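PDB 3JTX: aminotransferase from Neisseria meningitidis Z2491, which probably transfers amino groups between amino acids and 2-oxo acids, using a pyridoxal phosphate cofactor. Local coordinates for residues A76-L79 / K80-Y83; F105-V108 / Q109-N113; A277-I280 / P281-R284; P312-Q315 / Q316-V320. All blocks are in the same frame, centred on the assembly; numbering follows the deposited sequence.

How the contacts relate
The four contacts follow one another along the chain without touching, and each is a local packing of side chains about a helix or helix end. Contact 1, in the last turns of helix 69-82, is linked to the cofactor site through Trp78, which packs on Arg246, next in sequence to Lys245, which carries pyridoxal phosphate as an aldimine. Contacts 2 and 3 come within about 10 Å at their nearest atoms, and both reach the second subunit. Contact 1 is about 12 Å from contact 3 by nearest atoms. Contact 4 stands apart in the C-terminal part of the fold, its centre about 45 Å from that of contact 3, on the opposite side of the chain's centre.

Contact 1 of 4, residues A76-L79 / K80-Y83; sequences ANWL and KRRY
Lys80, Arg81, Arg82 and Tyr83 each bond through the backbone N to the carbonyl four residues earlier, from Ala76 O to Leu79 O, so helical bonding runs as far as Tyr83, the first residue to leave helical geometry. Trp78 is the side chain around which the rest are arranged. Its CG lies anti to the backbone N (chi1 179°), which swings the indole outward and slightly toward the C-terminal end, alongside Arg82. There the aliphatic part of Arg82 lies over one face: Arg82 CB sits 4.1 Å from the centroid of the six-membered ring of Trp78 in a CH-pi contact, and Arg82 CG is 3.7 Å from Trp78 CZ2. The guanidinium goes on to a salt bridge with Glu212 and hydrogen bonds to the carbonyls of Ser211 and Pro220. Tyr83 turns its edge toward the face of the same six-membered ring, the planes 88° apart and the centroids 5.9 Å apart, an offset edge-to-face pair. Leu79 CD2 touches the tyrosine as well, 3.8 Å from Tyr83 CE2. Arg81 comes to the pyrrole end instead, its NH2 at the indole edge 3.6 Å from Trp78 CD1, while one guanidinium face lies over Trp78 CA; its NE is hydrogen-bonded to a bound glycerol. Beyond the helix, Leu79 and Trp78 pack on Phe256 of strand 255-259, Ala76 and Leu79 on Ile94 of strand 94-97, and the indole also meets the ring of Trp290 in helix 280-291.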
loop_
_atom_site.group_PDB
_atom_site.type_symbol
_atom_site.label_atom_id
_atom_site.label_comp_id
_atom_site.label_asym_id
_atom_site.label_seq_id
_atom_site.Cartn_x
_atom_site.Cartn_y
_atom_site.Cartn_z
ATOM N N ALA A 76 11.656 -18.206 0.589
ATOM C CA ALA A 76 12.911 -18.805 1.095
ATOM C C ALA A 76 13.380 -19.956 0.205
ATOM O O ALA A 76 14.572 -20.068 -0.118
ATOM C CB ALA A 76 12.738 -19.273 2.523
ATOM N N ASN A 77 12.440 -20.817 -0.187
ATOM C CA ASN A 77 12.740 -21.936 -1.070
ATOM C C ASN A 77 13.216 -21.472 -2.446
ATOM O O ASN A 77 14.178 -22.016 -2.981
ATOM C CB ASN A 77 11.527 -22.845 -1.238
ATOM C CG ASN A 77 11.164 -23.596 0.036
ATOM O OD1 ASN A 77 11.972 -23.711 0.956
ATOM N ND2 ASN A 77 9.932 -24.096 0.096
ATOM N N TRP A 78 12.538 -20.472 -3.008
ATOM C CA TRP A 78 12.952 -19.871 -4.275
ATOM C C TRP A 78 14.381 -19.306 -4.224
ATOM O O TRP A 78 15.184 -19.553 -5.132
ATOM C CB TRP A 78 11.990 -18.759 -4.718
ATOM C CG TRP A 78 12.435 -18.140 -6.005
ATOM C CD1 TRP A 78 12.287 -18.661 -7.265
ATOM C CD2 TRP A 78 13.144 -16.907 -6.163
ATOM N NE1 TRP A 78 12.847 -17.822 -8.188
ATOM C CE2 TRP A 78 13.380 -16.736 -7.541
ATOM C CE3 TRP A 78 13.591 -15.931 -5.275
ATOM C CZ2 TRP A 78 14.058 -15.623 -8.055
ATOM C CZ3 TRP A 78 14.251 -14.817 -5.783
ATOM C CH2 TRP A 78 14.479 -14.676 -7.161
ATOM N N LEU A 79 14.692 -18.570 -3.158
ATOM C CA LEU A 79 16.034 -17.999 -2.968
ATOM C C LEU A 79 17.126 -19.081 -2.944
ATOM O O LEU A 79 18.208 -18.893 -3.494
ATOM C CB LEU A 79 16.104 -17.191 -1.661
ATOM C CG LEU A 79 15.380 -15.832 -1.636
ATOM C CD1 LEU A 79 15.234 -15.346 -0.205
ATOM C CD2 LEU A 79 16.096 -14.763 -2.486
ATOM N N LYS A 80 16.849 -20.188 -2.261
ATOM C CA LYS A 80 17.805 -21.291 -2.178
ATOM C C LYS A 80 18.054 -21.918 -3.546
ATOM O O LYS A 80 19.205 -22.254 -3.877
ATOM C CB LYS A 80 17.331 -22.367 -1.197
ATOM C CG LYS A 80 18.445 -23.341 -0.840
ATOM C CD LYS A 80 18.077 -24.291 0.302
ATOM C CE LYS A 80 19.239 -25.241 0.576
ATOM N NZ LYS A 80 18.837 -26.377 1.459
ATOM N N ARG A 81 16.983 -22.090 -4.325
ATOM C CA ARG A 81 17.102 -22.612 -5.688
ATOM C C ARG A 81 17.846 -21.649 -6.598
ATOM O O ARG A 81 18.660 -22.059 -7.419
ATOM C CB ARG A 81 15.722 -22.889 -6.286
ATOM C CG ARG A 81 15.001 -24.094 -5.670
ATOM C CD ARG A 81 13.866 -24.605 -6.567
ATOM N NE ARG A 81 12.972 -23.554 -7.052
ATOM C CZ ARG A 81 11.984 -23.009 -6.345
ATOM N NH1 ARG A 81 11.751 -23.405 -5.096
ATOM N NH2 ARG A 81 11.221 -22.067 -6.887
ATOM N N ARG A 82 17.548 -20.363 -6.461
ATOM C CA ARG A 82 18.000 -19.367 -7.413
ATOM C C ARG A 82 19.449 -18.935 -7.178
ATOM O O ARG A 82 20.171 -18.646 -8.150
ATOM C CB ARG A 82 17.067 -18.138 -7.359
ATOM C CG ARG A 82 17.558 -16.917 -8.139
ATOM C CD ARG A 82 17.680 -17.181 -9.640
ATOM N NE ARG A 82 18.084 -15.968 -10.337
ATOM C CZ ARG A 82 19.325 -15.493 -10.380
ATOM N NH1 ARG A 82 20.323 -16.168 -9.825
ATOM N NH2 ARG A 82 19.577 -14.357 -11.022
ATOM N N TYR A 83 19.859 -18.898 -5.906
ATOM C CA TYR A 83 21.187 -18.420 -5.512
ATOM C C TYR A 83 22.046 -19.536 -4.905
ATOM O O TYR A 83 22.708 -19.354 -3.872
ATOM C CB TYR A 83 21.048 -17.201 -4.585
ATOM C CG TYR A 83 20.325 -16.067 -5.282
ATOM C CD1 TYR A 83 20.935 -15.345 -6.312
ATOM C CD2 TYR A 83 19.011 -15.752 -4.963
ATOM C CE1 TYR A 83 20.259 -14.311 -6.972
ATOM C CE2 TYR A 83 18.339 -14.737 -5.610
ATOM C CZ TYR A 83 18.961 -14.016 -6.617
ATOM O OH TYR A 83 18.243 -13.028 -7.258
#

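Contact 2 of 4, residues F105-V108 / Q109-N113; sequences FSFV and QTVLN
Gln109 lays its side-chain amide over the ring of Phe105, one turn earlier, in a stack with only 11° between the planes. NE2 of Gln109 is 3.6 Å above the ring plane of Phe105, over its centre. The bend at chi2 (-43°) folds the glutamine back along the helix, and that same fold lets Gln109 NE2 give a hydrogen bond to Phe105 O at 3.1 Å, with the oxygen lying in the amide plane. Phe105 O therefore takes two bonds from one residue, from the backbone N and from the side chain. NE2 has another partner in Ala136 O, so the amide is tied to helix 131-139 and its rotation is fixed.

The other side-chain hydrogen bond is that of Thr110, whose OG1 reaches Phe107 O at 2.7 Å, on a lone pair in the carbonyl plane. Phe107 O also accepts from Val111 N.

Among the apolar contacts, Val111 CG2 comes over the face of the Phe107 ring, 4.0 Å from the centroid, a CH-pi contact. Val108 and Leu112 run alongside each other, with Val108 CG1 3.7 Å from Leu112 CD1. Phe107 also meets Phe267 edge-to-face and packs on strands 169-175 and 237-242. Phe105 meets Tyr270 of the second subunit edge-to-face.

The arrangement suits a helix that flanks the central mixed sheet of a fold type I pyridoxal phosphate enzyme, with one face on the strands and another at the dimer interface, ending at Val111, with Leu112 the first residue outside it.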
loop_
_atom_site.group_PDB
_atom_site.type_symbol
_atom_site.label_atom_id
_atom_site.label_comp_id
_atom_site.label_asym_id
_atom_site.label_seq_id
_atom_site.Cartn_x
_atom_site.Cartn_y
_atom_site.Cartn_z
ATOM N N PHE A 105 9.352 2.702 -1.276
ATOM C CA PHE A 105 8.901 4.006 -0.790
ATOM C C PHE A 105 8.776 4.034 0.729
ATOM O O PHE A 105 9.339 4.909 1.403
ATOM C CB PHE A 105 7.561 4.405 -1.428
ATOM C CG PHE A 105 7.082 5.770 -0.982
ATOM C CD1 PHE A 105 7.479 6.907 -1.660
ATOM C CD2 PHE A 105 6.271 5.910 0.136
ATOM C CE1 PHE A 105 7.069 8.189 -1.238
ATOM C CE2 PHE A 105 5.839 7.188 0.566
ATOM C CZ PHE A 105 6.260 8.323 -0.123
ATOM N N SER A 106 8.032 3.076 1.282
ATOM C CA SER A 106 7.817 3.049 2.722
ATOM C C SER A 106 9.110 2.790 3.502
ATOM O O SER A 106 9.335 3.413 4.545
ATOM C CB SER A 106 6.736 2.035 3.109
ATOM O OG SER A 106 7.049 0.739 2.659
ATOM N N PHE A 107 9.980 1.912 3.004
ATOM C CA PHE A 107 11.224 1.676 3.709
ATOM C C PHE A 107 12.051 2.961 3.830
ATOM O O PHE A 107 12.548 3.300 4.901
ATOM C CB PHE A 107 12.060 0.538 3.104
ATOM C CG PHE A 107 13.225 0.179 3.970
ATOM C CD1 PHE A 107 13.018 -0.466 5.186
ATOM C CD2 PHE A 107 14.514 0.561 3.630
ATOM C CE1 PHE A 107 14.068 -0.738 6.047
ATOM C CE2 PHE A 107 15.584 0.281 4.490
ATOM C CZ PHE A 107 15.365 -0.361 5.685
ATOM N N VAL A 108 12.146 3.700 2.737
ATOM C CA VAL A 108 12.846 4.986 2.735
ATOM C C VAL A 108 12.245 5.955 3.764
ATOM O O VAL A 108 12.989 6.596 4.539
ATOM C CB VAL A 108 12.861 5.599 1.321
ATOM C CG1 VAL A 108 13.345 7.065 1.348
ATOM C CG2 VAL A 108 13.733 4.743 0.417
ATOM N N GLN A 109 10.913 6.035 3.826
ATOM C CA GLN A 109 10.293 6.945 4.808
ATOM C C GLN A 109 10.758 6.621 6.239
ATOM O O GLN A 109 11.049 7.546 7.010
ATOM C CB GLN A 109 8.756 6.934 4.756
ATOM C CG GLN A 109 8.132 7.221 3.407
ATOM C CD GLN A 109 8.793 8.360 2.652
ATOM O OE1 GLN A 109 8.692 9.529 3.048
ATOM N NE2 GLN A 109 9.479 8.029 1.550
ATOM N N THR A 110 10.853 5.336 6.579
ATOM C CA THR A 110 11.293 4.918 7.917
ATOM C C THR A 110 12.774 5.225 8.198
ATOM O O THR A 110 13.176 5.417 9.352
ATOM C CB THR A 110 11.088 3.407 8.156
ATOM O OG1 THR A 110 12.099 2.660 7.461
ATOM C CG2 THR A 110 9.697 2.939 7.698
ATOM N N VAL A 111 13.593 5.258 7.158
ATOM C CA VAL A 111 15.013 5.538 7.320
ATOM C C VAL A 111 15.294 7.039 7.500
ATOM O O VAL A 111 16.235 7.416 8.201
ATOM C CB VAL A 111 15.807 4.937 6.140
ATOM C CG1 VAL A 111 17.252 5.410 6.162
ATOM C CG2 VAL A 111 15.706 3.393 6.198
ATOM N N LEU A 112 14.473 7.890 6.890
ATOM C CA LEU A 112 14.653 9.333 6.947
ATOM C C LEU A 112 13.838 9.909 8.126
ATOM O O LEU A 112 12.657 9.618 8.282
ATOM C CB LEU A 112 14.265 9.952 5.596
ATOM C CG LEU A 112 15.075 9.443 4.386
ATOM C CD1 LEU A 112 14.569 10.034 3.088
ATOM C CD2 LEU A 112 16.585 9.746 4.543
ATOM N N ASN A 113 14.501 10.677 8.989
ATOM C CA ASN A 113 13.873 11.224 10.217
ATOM C C ASN A 113 14.505 12.574 10.565
ATOM O O ASN A 113 14.990 12.761 11.688
ATOM C CB ASN A 113 14.046 10.252 11.397
#

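Contact 3 of 4, residues A277-I280 / P281-R284; sequences AMSI and PVQR
Selenomethionine Met278 holds its chain extended through chi1 (-170°) and chi2 (179°), which brings SE to 3.6 Å from Gln283 CG; the glutamine, with CG anti to its carbonyl carbon (chi1 -65°), turns back toward the residues before the helix. There Gln283 NE2 gives a nearly straight hydrogen bond to Met278 O at 2.9 Å, the oxygen close to the amide plane. Its OE1 is taken by Leu68 N. Val282 also touches the selenomethionine, its CG1 3.8 Å from Met278 CG, and its CG2 is 3.7 Å from Ser279 CB.

This is the start of helix 280-291. Ser279 stands at the N-cap, though its OG makes no capping bond and instead forms a weak hydrogen bond with Gly251 O of the second subunit; the Ser279 carbonyl takes Gln283 N at 2.9 Å. Pro281 sits in the first turn, where its lack of an N-H costs no helical bond, and its CD lies 3.4 Å from Ser279 OG.

Ile280 and Arg284 lie alongside each other, with Arg284 N bonded to Ile280 O and Arg284 NE 3.9 Å from Ile280 CG2. The guanidinium is held by salt bridges to Glu58 and Glu70, and the selenomethionine also packs on Leu71 of helix 69-82.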
loop_
_atom_site.group_PDB
_atom_site.type_symbol
_atom_site.label_atom_id
_atom_site.label_comp_id
_atom_site.label_asym_id
_atom_site.label_seq_id
_atom_site.Cartn_x
_atom_site.Cartn_y
_atom_site.Cartn_z
ATOM N N ALA A 277 -0.710 -5.274 4.174
ATOM C CA ALA A 277 -0.930 -6.704 4.304
ATOM C C ALA A 277 -1.502 -7.253 2.988
ATOM O O ALA A 277 -2.308 -6.587 2.331
ATOM C CB ALA A 277 -1.909 -6.969 5.468
HETATM N N MSE A 278 -1.075 -8.449 2.598
HETATM C CA MSE A 278 -1.440 -9.018 1.286
HETATM C C MSE A 278 -2.688 -9.899 1.321
HETATM O O MSE A 278 -2.736 -10.880 2.062
HETATM C CB MSE A 278 -0.277 -9.845 0.754
HETATM C CG MSE A 278 -0.431 -10.293 -0.696
HETATM SE SE MSE A 278 1.091 -11.298 -1.326
HETATM C CE MSE A 278 2.330 -9.780 -1.481
ATOM N N SER A 279 -3.686 -9.561 0.489
ATOM C CA SER A 279 -4.839 -10.434 0.242
ATOM C C SER A 279 -4.453 -11.914 0.234
ATOM O O SER A 279 -3.543 -12.309 -0.486
ATOM C CB SER A 279 -5.425 -10.049 -1.124
ATOM O OG SER A 279 -6.500 -10.869 -1.479
ATOM N N ILE A 280 -5.147 -12.757 0.995
ATOM C CA ILE A 280 -4.744 -14.160 1.051
ATOM C C ILE A 280 -4.768 -14.827 -0.347
ATOM O O ILE A 280 -3.802 -15.511 -0.713
ATOM C CB ILE A 280 -5.510 -14.961 2.128
ATOM C CG1 ILE A 280 -5.104 -14.430 3.520
ATOM C CG2 ILE A 280 -5.132 -16.438 2.042
ATOM C CD1 ILE A 280 -5.948 -14.915 4.681
ATOM N N PRO A 281 -5.839 -14.622 -1.136
ATOM C CA PRO A 281 -5.777 -15.167 -2.510
ATOM C C PRO A 281 -4.583 -14.689 -3.341
ATOM O O PRO A 281 -4.055 -15.461 -4.151
ATOM C CB PRO A 281 -7.101 -14.718 -3.124
ATOM C CG PRO A 281 -8.039 -14.658 -1.941
ATOM C CD PRO A 281 -7.177 -14.098 -0.822
ATOM N N VAL A 282 -4.135 -13.447 -3.141
ATOM C CA VAL A 282 -2.909 -12.980 -3.797
ATOM C C VAL A 282 -1.665 -13.697 -3.248
ATOM O O VAL A 282 -0.744 -14.035 -4.016
ATOM C CB VAL A 282 -2.765 -11.460 -3.686
ATOM C CG1 VAL A 282 -1.434 -10.996 -4.260
ATOM C CG2 VAL A 282 -3.945 -10.778 -4.423
ATOM N N GLN A 283 -1.649 -13.965 -1.942
ATOM C CA GLN A 283 -0.601 -14.785 -1.355
ATOM C C GLN A 283 -0.558 -16.200 -1.960
ATOM O O GLN A 283 0.517 -16.726 -2.253
ATOM C CB GLN A 283 -0.752 -14.896 0.160
ATOM C CG GLN A 283 -0.580 -13.572 0.923
ATOM C CD GLN A 283 -0.430 -13.817 2.417
ATOM O OE1 GLN A 283 0.412 -14.621 2.838
ATOM N NE2 GLN A 283 -1.235 -13.116 3.228
ATOM N N ARG A 284 -1.730 -16.795 -2.160
ATOM C CA ARG A 284 -1.813 -18.131 -2.751
ATOM C C ARG A 284 -1.292 -18.146 -4.204
ATOM O O ARG A 284 -0.550 -19.050 -4.602
ATOM C CB ARG A 284 -3.246 -18.660 -2.704
ATOM C CG ARG A 284 -3.847 -18.738 -1.303
ATOM C CD ARG A 284 -3.453 -19.975 -0.558
ATOM N NE ARG A 284 -4.058 -19.979 0.769
ATOM C CZ ARG A 284 -3.512 -20.515 1.851
ATOM N NH1 ARG A 284 -2.328 -21.128 1.792
ATOM N NH2 ARG A 284 -4.146 -20.428 3.011
#

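Contact 4 of 4, residues P312-Q315 / Q316-V320; sequences PILQ and QVFDV
Ile313, just after the kink at Pro312, whose ring nitrogen makes no bond to the turn before, offers its carbonyl to Gln316. Gln316 N bonds to Ile313 O at 3.2 Å, from well above the carbonyl plane. The side chain of Gln316 joins in: its NE2 reaches the same Ile313 O at 2.8 Å, nearly straight (167°), the oxygen lying in the amide plane. One residue thus grips that oxygen twice, while its OE1 is held by Arg396. Ile313 lies alongside the glutamine, CG2 3.6 Å from Gln316 NE2, and packs on Val385 and Ala388 of helix 381-394. Leu314 O takes two backbone donors, Val317 N and Phe318 N, the latter at 2.9 Å. The Leu314 side chain crosses that of Phe318, and Leu314 CD2 is 4.1 Å from Phe318 CD2, while Leu314 O lies at the edge of the phenylalanine ring. Leu314 CB also meets Val320 CG1. Gln315 then stretches over the turn, extended beyond CG, to give a hydrogen bond from NE2 to Val320 O at 2.9 Å, the oxygen again in the amide plane, and its CG touches Val320 CG1 at 3.7 Å. Chi1 of Val320 (61°) puts CG1 between the backbone N and the carbonyl carbon, where it touches Gln315 CG. Two three-residue bonds and a four-residue one, Phe318 N to Leu314 O, thus close a helix C-terminus before strand 328-332, on which Phe318 and Val320 pack, in the small C-terminal domain expected of a fold type I aminotransferase.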
loop_
_atom_site.group_PDB
_atom_site.type_symbol
_atom_site.label_atom_id
_atom_site.label_comp_id
_atom_site.label_asym_id
_atom_site.label_seq_id
_atom_site.Cartn_x
_atom_site.Cartn_y
_atom_site.Cartn_z
ATOM N N PRO A 312 22.416 -8.380 -33.377
ATOM C CA PRO A 312 23.221 -8.390 -34.612
ATOM C C PRO A 312 22.702 -7.447 -35.705
ATOM O O PRO A 312 23.497 -6.960 -36.513
ATOM C CB PRO A 312 23.188 -9.853 -35.087
ATOM C CG PRO A 312 22.313 -10.590 -34.159
ATOM C CD PRO A 312 21.806 -9.687 -33.082
ATOM N N ILE A 313 21.394 -7.180 -35.733
ATOM C CA ILE A 313 20.856 -6.216 -36.707
ATOM C C ILE A 313 21.389 -4.819 -36.362
ATOM O O ILE A 313 21.956 -4.140 -37.215
ATOM C CB ILE A 313 19.307 -6.224 -36.768
ATOM C CG1 ILE A 313 18.801 -7.562 -37.315
ATOM C CG2 ILE A 313 18.784 -5.110 -37.671
ATOM C CD1 ILE A 313 17.301 -7.735 -37.205
ATOM N N LEU A 314 21.248 -4.417 -35.101
ATOM C CA LEU A 314 21.697 -3.087 -34.687
ATOM C C LEU A 314 23.213 -2.916 -34.840
ATOM O O LEU A 314 23.703 -1.820 -35.151
ATOM C CB LEU A 314 21.281 -2.802 -33.230
ATOM C CG LEU A 314 19.781 -2.628 -32.958
ATOM C CD1 LEU A 314 19.542 -2.459 -31.442
ATOM C CD2 LEU A 314 19.185 -1.457 -33.783
ATOM N N GLN A 315 23.955 -3.996 -34.633
ATOM C CA GLN A 315 25.421 -3.940 -34.731
ATOM C C GLN A 315 25.940 -3.605 -36.134
ATOM O O GLN A 315 27.118 -3.326 -36.295
ATOM C CB GLN A 315 26.047 -5.244 -34.232
ATOM C CG GLN A 315 26.077 -5.366 -32.714
ATOM C CD GLN A 315 26.528 -6.736 -32.242
ATOM O OE1 GLN A 315 26.385 -7.732 -32.955
ATOM N NE2 GLN A 315 27.071 -6.792 -31.032
ATOM N N GLN A 316 25.066 -3.620 -37.137
ATOM C CA GLN A 316 25.437 -3.188 -38.474
ATOM C C GLN A 316 25.824 -1.721 -38.511
ATOM O O GLN A 316 26.601 -1.330 -39.351
ATOM C CB GLN A 316 24.293 -3.416 -39.461
ATOM C CG GLN A 316 23.986 -4.876 -39.744
ATOM C CD GLN A 316 22.724 -5.039 -40.559
ATOM O OE1 GLN A 316 22.783 -5.301 -41.746
ATOM N NE2 GLN A 316 21.581 -4.843 -39.933
ATOM N N VAL A 317 25.263 -0.916 -37.610
ATOM C CA VAL A 317 25.452 0.539 -37.618
ATOM C C VAL A 317 25.902 1.082 -36.253
ATOM O O VAL A 317 26.680 2.031 -36.198
ATOM C CB VAL A 317 24.152 1.237 -38.094
ATOM C CG1 VAL A 317 24.149 2.717 -37.757
ATOM C CG2 VAL A 317 23.971 1.026 -39.607
ATOM N N PHE A 318 25.454 0.457 -35.164
ATOM C CA PHE A 318 25.683 0.983 -33.818
ATOM C C PHE A 318 26.722 0.214 -33.032
ATOM O O PHE A 318 26.954 -0.967 -33.275
ATOM C CB PHE A 318 24.367 0.975 -33.032
ATOM C CG PHE A 318 23.293 1.787 -33.681
ATOM C CD1 PHE A 318 23.295 3.171 -33.572
ATOM C CD2 PHE A 318 22.299 1.178 -34.431
ATOM C CE1 PHE A 318 22.320 3.925 -34.192
ATOM C CE2 PHE A 318 21.315 1.931 -35.044
ATOM C CZ PHE A 318 21.331 3.308 -34.936
ATOM N N ASP A 319 27.316 0.904 -32.065
ATOM C CA ASP A 319 28.245 0.310 -31.128
ATOM C C ASP A 319 27.405 -0.200 -29.967
ATOM O O ASP A 319 27.046 0.563 -29.071
ATOM C CB ASP A 319 29.252 1.360 -30.660
ATOM C CG ASP A 319 30.295 0.805 -29.701
ATOM O OD1 ASP A 319 30.356 -0.431 -29.494
ATOM O OD2 ASP A 319 31.061 1.625 -29.149
ATOM N N VAL A 320 27.081 -1.488 -30.001
ATOM C CA VAL A 320 26.120 -2.061 -29.062
ATOM C C VAL A 320 26.417 -3.535 -28.875
ATOM O O VAL A 320 26.950 -4.187 -29.777
ATOM C CB VAL A 320 24.658 -1.885 -29.567
ATOM C CG1 VAL A 320 24.463 -2.597 -30.881
ATOM C CG2 VAL A 320 23.639 -2.377 -28.535
#